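Local coordinates for protein KLLA0E08119p (Kluyveromyces lactis, PDB 3VA7) that probably carboxylates urea in a biotin- and ATP-dependent reaction, this chain being the urea carboxylase part of a longer enzyme that probably also hydrolyses allophanate, at residues S380-A393 with K429-I443. Numbering follows the deposited sequence.
Sequences SPGQLTSVSFPSWA and KLNQALNETAVYGCI
Val439 is the apolar centre, touched by three side chains of 380-393. Val439 CG1 lies 3.9 Å from Leu384 CD2. Val439 CG2, turned anti to the carbonyl carbon, approaches the Phe389 ring obliquely, 3.9 Å from Phe389 CE1. Val387 and Val439 form a non-hydrogen-bonded antiparallel pair and lie side by side, with Val387 CG1 4.1 Å from Val439 CG2. Cys442 SG extends the cluster, 3.6 Å from Leu384 CD2. Beyond Phe389, whose ring edge meets Thr437 OG1, Pro390 CG packs on Ala433 CB.

Strands 386-388 and 438-440 are antiparallel (160°), and Ser388 and Ala438 bond in both directions. Tyr440 N donates to Ser386 O and Tyr440 O accepts from Thr385 N; with Thr385 and Ser386 both facing Tyr440, this is a classic beta bulge.

At one polar end Ile443 N donates to Ser380 OG (2.9 Å). At the other, Trp392 NE1 points at Glu436 OE1 (2.7 Å, N-H...O 165°). Pro390 CB lies over one face of the Trp392 ring, offset toward its rim. Trp392 CH2 lies 3.7 Å from Ala433 CB, and Lys429 O sits at the ring edge, in plane. Glu436 OE1 is met on its syn side, 26° out of the carboxylate plane. Gln432 NE2 donates to Glu436 OE2 (2.6 Å), on its syn lone pair, so two donors fix the carboxylate's rotation.

Within the biotin carboxylase C-terminal domain, the contact forms a short two-stranded sheet beside the large antiparallel one. Val439 rests on Leu368 of strand 362-372, Ala433 on Ile416 of strand 412-420, and Thr437 on Ile446 of helix 446-454.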
loop_
_atom_site.group_PDB
_atom_site.type_symbol
_atom_site.label_atom_id
_atom_site.label_comp_id
_atom_site.label_asym_id
_atom_site.label_seq_id
_atom_site.Cartn_x
_atom_site.Cartn_y
_atom_site.Cartn_z
ATOM N N SER A 380 9.582 2.746 14.671
ATOM C CA SER A 380 8.530 2.312 13.811
ATOM C C SER A 380 9.033 2.299 12.359
ATOM O O SER A 380 8.955 3.308 11.663
ATOM C CB SER A 380 7.356 3.270 13.958
ATOM O OG SER A 380 6.353 2.965 12.986
ATOM N N PRO A 381 9.561 1.156 11.903
ATOM C CA PRO A 381 10.064 1.028 10.525
ATOM C C PRO A 381 8.938 0.919 9.500
ATOM O O PRO A 381 7.823 0.657 9.884
ATOM C CB PRO A 381 10.868 -0.281 10.564
ATOM C CG PRO A 381 10.228 -1.077 11.676
ATOM C CD PRO A 381 9.767 -0.070 12.694
ATOM N N GLY A 382 9.254 1.129 8.220
ATOM C CA GLY A 382 8.330 0.988 7.091
ATOM C C GLY A 382 8.460 1.962 5.916
ATOM O O GLY A 382 9.229 2.892 5.968
ATOM N N GLN A 383 7.680 1.754 4.854
ATOM C CA GLN A 383 7.693 2.649 3.694
ATOM C C GLN A 383 6.805 3.871 3.849
ATOM O O GLN A 383 5.607 3.743 4.147
ATOM C CB GLN A 383 7.305 1.934 2.410
ATOM C CG GLN A 383 7.687 2.756 1.257
ATOM C CD GLN A 383 7.450 2.100 -0.067
ATOM O OE1 GLN A 383 8.211 2.332 -1.015
ATOM N NE2 GLN A 383 6.387 1.319 -0.174
ATOM N N LEU A 384 7.392 5.048 3.640
ATOM C CA LEU A 384 6.630 6.265 3.659
ATOM C C LEU A 384 5.795 6.332 2.383
ATOM O O LEU A 384 6.261 6.044 1.287
ATOM C CB LEU A 384 7.509 7.507 3.832
ATOM C CG LEU A 384 8.320 7.522 5.121
ATOM C CD1 LEU A 384 9.093 8.786 5.212
ATOM C CD2 LEU A 384 7.477 7.298 6.386
ATOM N N THR A 385 4.557 6.755 2.553
ATOM C CA THR A 385 3.526 6.546 1.580
ATOM C C THR A 385 3.063 7.890 1.042
ATOM O O THR A 385 2.463 8.013 -0.051
ATOM C CB THR A 385 2.396 5.739 2.291
ATOM O OG1 THR A 385 2.246 4.462 1.647
ATOM C CG2 THR A 385 1.078 6.520 2.469
ATOM N N SER A 386 3.345 8.904 1.833
ATOM C CA SER A 386 3.008 10.244 1.475
ATOM C C SER A 386 3.828 11.111 2.436
ATOM O O SER A 386 3.916 10.851 3.645
ATOM C CB SER A 386 1.479 10.459 1.576
ATOM O OG SER A 386 1.177 11.787 2.009
ATOM N N VAL A 387 4.468 12.121 1.897
ATOM C CA VAL A 387 5.363 12.932 2.709
ATOM C C VAL A 387 5.145 14.379 2.303
ATOM O O VAL A 387 5.459 14.769 1.203
ATOM C CB VAL A 387 6.867 12.507 2.518
ATOM C CG1 VAL A 387 7.760 13.415 3.290
ATOM C CG2 VAL A 387 7.116 11.016 2.929
ATOM N N SER A 388 4.548 15.161 3.180
ATOM C CA SER A 388 4.432 16.587 2.913
ATOM C C SER A 388 4.975 17.513 4.019
ATOM O O SER A 388 4.696 17.318 5.220
ATOM C CB SER A 388 2.993 16.942 2.572
ATOM O OG SER A 388 2.999 18.128 1.782
ATOM N N PHE A 389 5.745 18.521 3.606
ATOM C CA PHE A 389 6.309 19.510 4.576
ATOM C C PHE A 389 5.961 20.980 4.222
ATOM O O PHE A 389 5.891 21.356 3.031
ATOM C CB PHE A 389 7.833 19.402 4.716
ATOM C CG PHE A 389 8.327 18.061 5.247
ATOM C CD1 PHE A 389 8.073 17.681 6.564
ATOM C CD2 PHE A 389 9.124 17.193 4.421
ATOM C CE1 PHE A 389 8.558 16.449 7.077
ATOM C CE2 PHE A 389 9.634 15.949 4.938
ATOM C CZ PHE A 389 9.347 15.603 6.266
ATOM N N PRO A 390 5.766 21.818 5.258
ATOM C CA PRO A 390 5.604 23.223 4.925
ATOM C C PRO A 390 6.835 23.677 4.164
ATOM O O PRO A 390 7.960 23.552 4.681
ATOM C CB PRO A 390 5.555 23.906 6.308
ATOM C CG PRO A 390 6.216 22.936 7.246
ATOM C CD PRO A 390 5.782 21.588 6.718
ATOM N N SER A 391 6.643 24.205 2.961
ATOM C CA SER A 391 7.778 24.638 2.147
ATOM C C SER A 391 8.406 25.943 2.627
ATOM O O SER A 391 9.469 26.324 2.105
ATOM C CB SER A 391 7.311 24.885 0.728
ATOM O OG SER A 391 6.375 25.970 0.763
ATOM N N TRP A 392 7.735 26.641 3.565
ATOM C CA TRP A 392 8.157 27.998 4.021
ATOM C C TRP A 392 9.030 27.898 5.258
ATOM O O TRP A 392 9.742 28.854 5.584
ATOM C CB TRP A 392 6.965 28.957 4.336
ATOM C CG TRP A 392 5.906 28.299 5.187
ATOM C CD1 TRP A 392 4.799 27.640 4.732
ATOM C CD2 TRP A 392 5.907 28.123 6.625
ATOM N NE1 TRP A 392 4.100 27.107 5.779
ATOM C CE2 TRP A 392 4.737 27.391 6.953
ATOM C CE3 TRP A 392 6.768 28.517 7.655
ATOM C CZ2 TRP A 392 4.396 27.066 8.257
ATOM C CZ3 TRP A 392 6.421 28.194 8.968
ATOM C CH2 TRP A 392 5.251 27.479 9.258
ATOM N N ALA A 393 8.943 26.776 5.963
ATOM C CA ALA A 393 9.916 26.479 7.027
ATOM C C ALA A 393 11.213 25.912 6.391
ATOM O O ALA A 393 11.269 25.596 5.213
ATOM C CB ALA A 393 9.310 25.499 8.095
ATOM N N LYS A 429 4.599 29.930 14.696
ATOM C CA LYS A 429 5.081 29.385 13.434
ATOM C C LYS A 429 5.306 27.908 13.519
ATOM O O LYS A 429 5.105 27.201 12.539
ATOM C CB LYS A 429 6.330 30.083 12.909
ATOM C CG LYS A 429 5.996 31.311 12.093
ATOM C CD LYS A 429 7.171 32.173 11.866
ATOM C CE LYS A 429 6.694 33.381 11.199
ATOM N NZ LYS A 429 7.833 34.055 10.531
ATOM N N LEU A 430 5.697 27.451 14.696
ATOM C CA LEU A 430 6.130 26.100 14.822
ATOM C C LEU A 430 4.891 25.221 14.845
ATOM O O LEU A 430 4.869 24.126 14.213
ATOM C CB LEU A 430 6.995 25.901 16.076
ATOM C CG LEU A 430 7.179 24.444 16.458
ATOM C CD1 LEU A 430 8.144 23.819 15.466
ATOM C CD2 LEU A 430 7.634 24.282 17.897
ATOM N N ASN A 431 3.866 25.704 15.556
ATOM C CA ASN A 431 2.580 25.011 15.589
ATOM C C ASN A 431 2.053 24.918 14.150
ATOM O O ASN A 431 1.714 23.813 13.715
ATOM C CB ASN A 431 1.574 25.610 16.591
ATOM C CG ASN A 431 1.934 25.308 18.073
ATOM O OD1 ASN A 431 1.674 24.222 18.596
ATOM N ND2 ASN A 431 2.485 26.300 18.756
ATOM N N GLN A 432 2.062 26.011 13.382
ATOM C CA GLN A 432 1.559 25.902 12.021
ATOM C C GLN A 432 2.386 24.848 11.259
ATOM O O GLN A 432 1.807 23.926 10.661
ATOM C CB GLN A 432 1.433 27.231 11.252
ATOM C CG GLN A 432 0.687 27.055 9.878
ATOM C CD GLN A 432 0.737 28.282 8.852
ATOM O OE1 GLN A 432 0.597 29.426 9.247
ATOM N NE2 GLN A 432 0.877 27.996 7.532
ATOM N N ALA A 433 3.716 24.942 11.311
ATOM C CA ALA A 433 4.585 23.962 10.615
ATOM C C ALA A 433 4.241 22.496 10.962
ATOM O O ALA A 433 4.092 21.658 10.084
ATOM C CB ALA A 433 6.092 24.258 10.873
ATOM N N LEU A 434 4.117 22.215 12.241
ATOM C CA LEU A 434 3.756 20.890 12.685
ATOM C C LEU A 434 2.412 20.407 12.128
ATOM O O LEU A 434 2.280 19.220 11.778
ATOM C CB LEU A 434 3.765 20.819 14.224
ATOM C CG LEU A 434 5.195 20.994 14.756
ATOM C CD1 LEU A 434 5.268 20.840 16.219
ATOM C CD2 LEU A 434 6.161 20.065 14.064
ATOM N N ASN A 435 1.453 21.342 12.027
ATOM C CA ASN A 435 0.098 21.114 11.523
ATOM C C ASN A 435 0.120 20.780 10.039
ATOM O O ASN A 435 -0.763 20.114 9.507
ATOM C CB ASN A 435 -0.762 22.374 11.728
ATOM C CG ASN A 435 -1.467 22.432 13.130
ATOM O OD1 ASN A 435 -1.065 21.794 14.120
ATOM N ND2 ASN A 435 -2.536 23.225 13.183
ATOM N N GLU A 436 1.161 21.238 9.381
ATOM C CA GLU A 436 1.219 21.282 7.956
ATOM C C GLU A 436 2.141 20.143 7.516
ATOM O O GLU A 436 2.385 19.936 6.316
ATOM C CB GLU A 436 1.760 22.653 7.570
ATOM C CG GLU A 436 1.075 23.356 6.436
ATOM C CD GLU A 436 1.178 24.862 6.543
ATOM O OE1 GLU A 436 2.014 25.470 5.874
ATOM O OE2 GLU A 436 0.393 25.440 7.290
ATOM N N THR A 437 2.625 19.389 8.502
ATOM C CA THR A 437 3.525 18.268 8.275
ATOM C C THR A 437 2.707 16.989 8.204
ATOM O O THR A 437 2.150 16.505 9.229
ATOM C CB THR A 437 4.579 18.155 9.418
ATOM O OG1 THR A 437 5.572 19.188 9.274
ATOM C CG2 THR A 437 5.279 16.770 9.419
ATOM N N ALA A 438 2.638 16.435 7.004
ATOM C CA ALA A 438 1.946 15.178 6.795
ATOM C C ALA A 438 2.902 14.074 6.305
ATOM O O ALA A 438 3.337 14.078 5.137
ATOM C CB ALA A 438 0.799 15.369 5.833
ATOM N N VAL A 439 3.220 13.150 7.212
ATOM C CA VAL A 439 4.071 11.998 6.930
ATOM C C VAL A 439 3.395 10.658 7.329
ATOM O O VAL A 439 3.043 10.445 8.493
ATOM C CB VAL A 439 5.408 12.155 7.639
ATOM C CG1 VAL A 439 6.205 10.829 7.588
ATOM C CG2 VAL A 439 6.186 13.339 7.045
ATOM N N TYR A 440 3.225 9.754 6.360
ATOM C CA TYR A 440 2.409 8.565 6.572
ATOM C C TYR A 440 3.111 7.319 6.025
ATOM O O TYR A 440 3.822 7.407 5.030
ATOM C CB TYR A 440 1.037 8.719 5.908
ATOM C CG TYR A 440 0.208 9.969 6.224
ATOM C CD1 TYR A 440 -0.463 10.124 7.458
ATOM C CD2 TYR A 440 0.020 10.957 5.251
ATOM C CE1 TYR A 440 -1.255 11.273 7.730
ATOM C CE2 TYR A 440 -0.770 12.087 5.492
ATOM C CZ TYR A 440 -1.394 12.246 6.728
ATOM O OH TYR A 440 -2.160 13.382 6.933
ATOM N N GLY A 441 2.919 6.171 6.680
ATOM C CA GLY A 441 3.644 4.947 6.320
ATOM C C GLY A 441 4.436 4.323 7.466
ATOM O O GLY A 441 4.714 3.104 7.474
ATOM N N CYS A 442 4.820 5.188 8.407
ATOM C CA CYS A 442 5.434 4.853 9.670
ATOM C C CYS A 442 4.651 5.583 10.723
ATOM O O CYS A 442 4.072 6.617 10.451
ATOM C CB CYS A 442 6.836 5.449 9.735
ATOM S SG CYS A 442 7.978 4.599 8.674
ATOM N N ILE A 443 4.673 5.078 11.938
ATOM C CA ILE A 443 4.243 5.845 13.057
ATOM C C ILE A 443 5.313 6.938 13.349
ATOM O O ILE A 443 6.528 6.678 13.310
ATOM C CB ILE A 443 4.020 4.923 14.284
ATOM C CG1 ILE A 443 3.045 3.763 13.933
ATOM C CG2 ILE A 443 3.530 5.764 15.519
ATOM C CD1 ILE A 443 3.029 2.587 14.960
#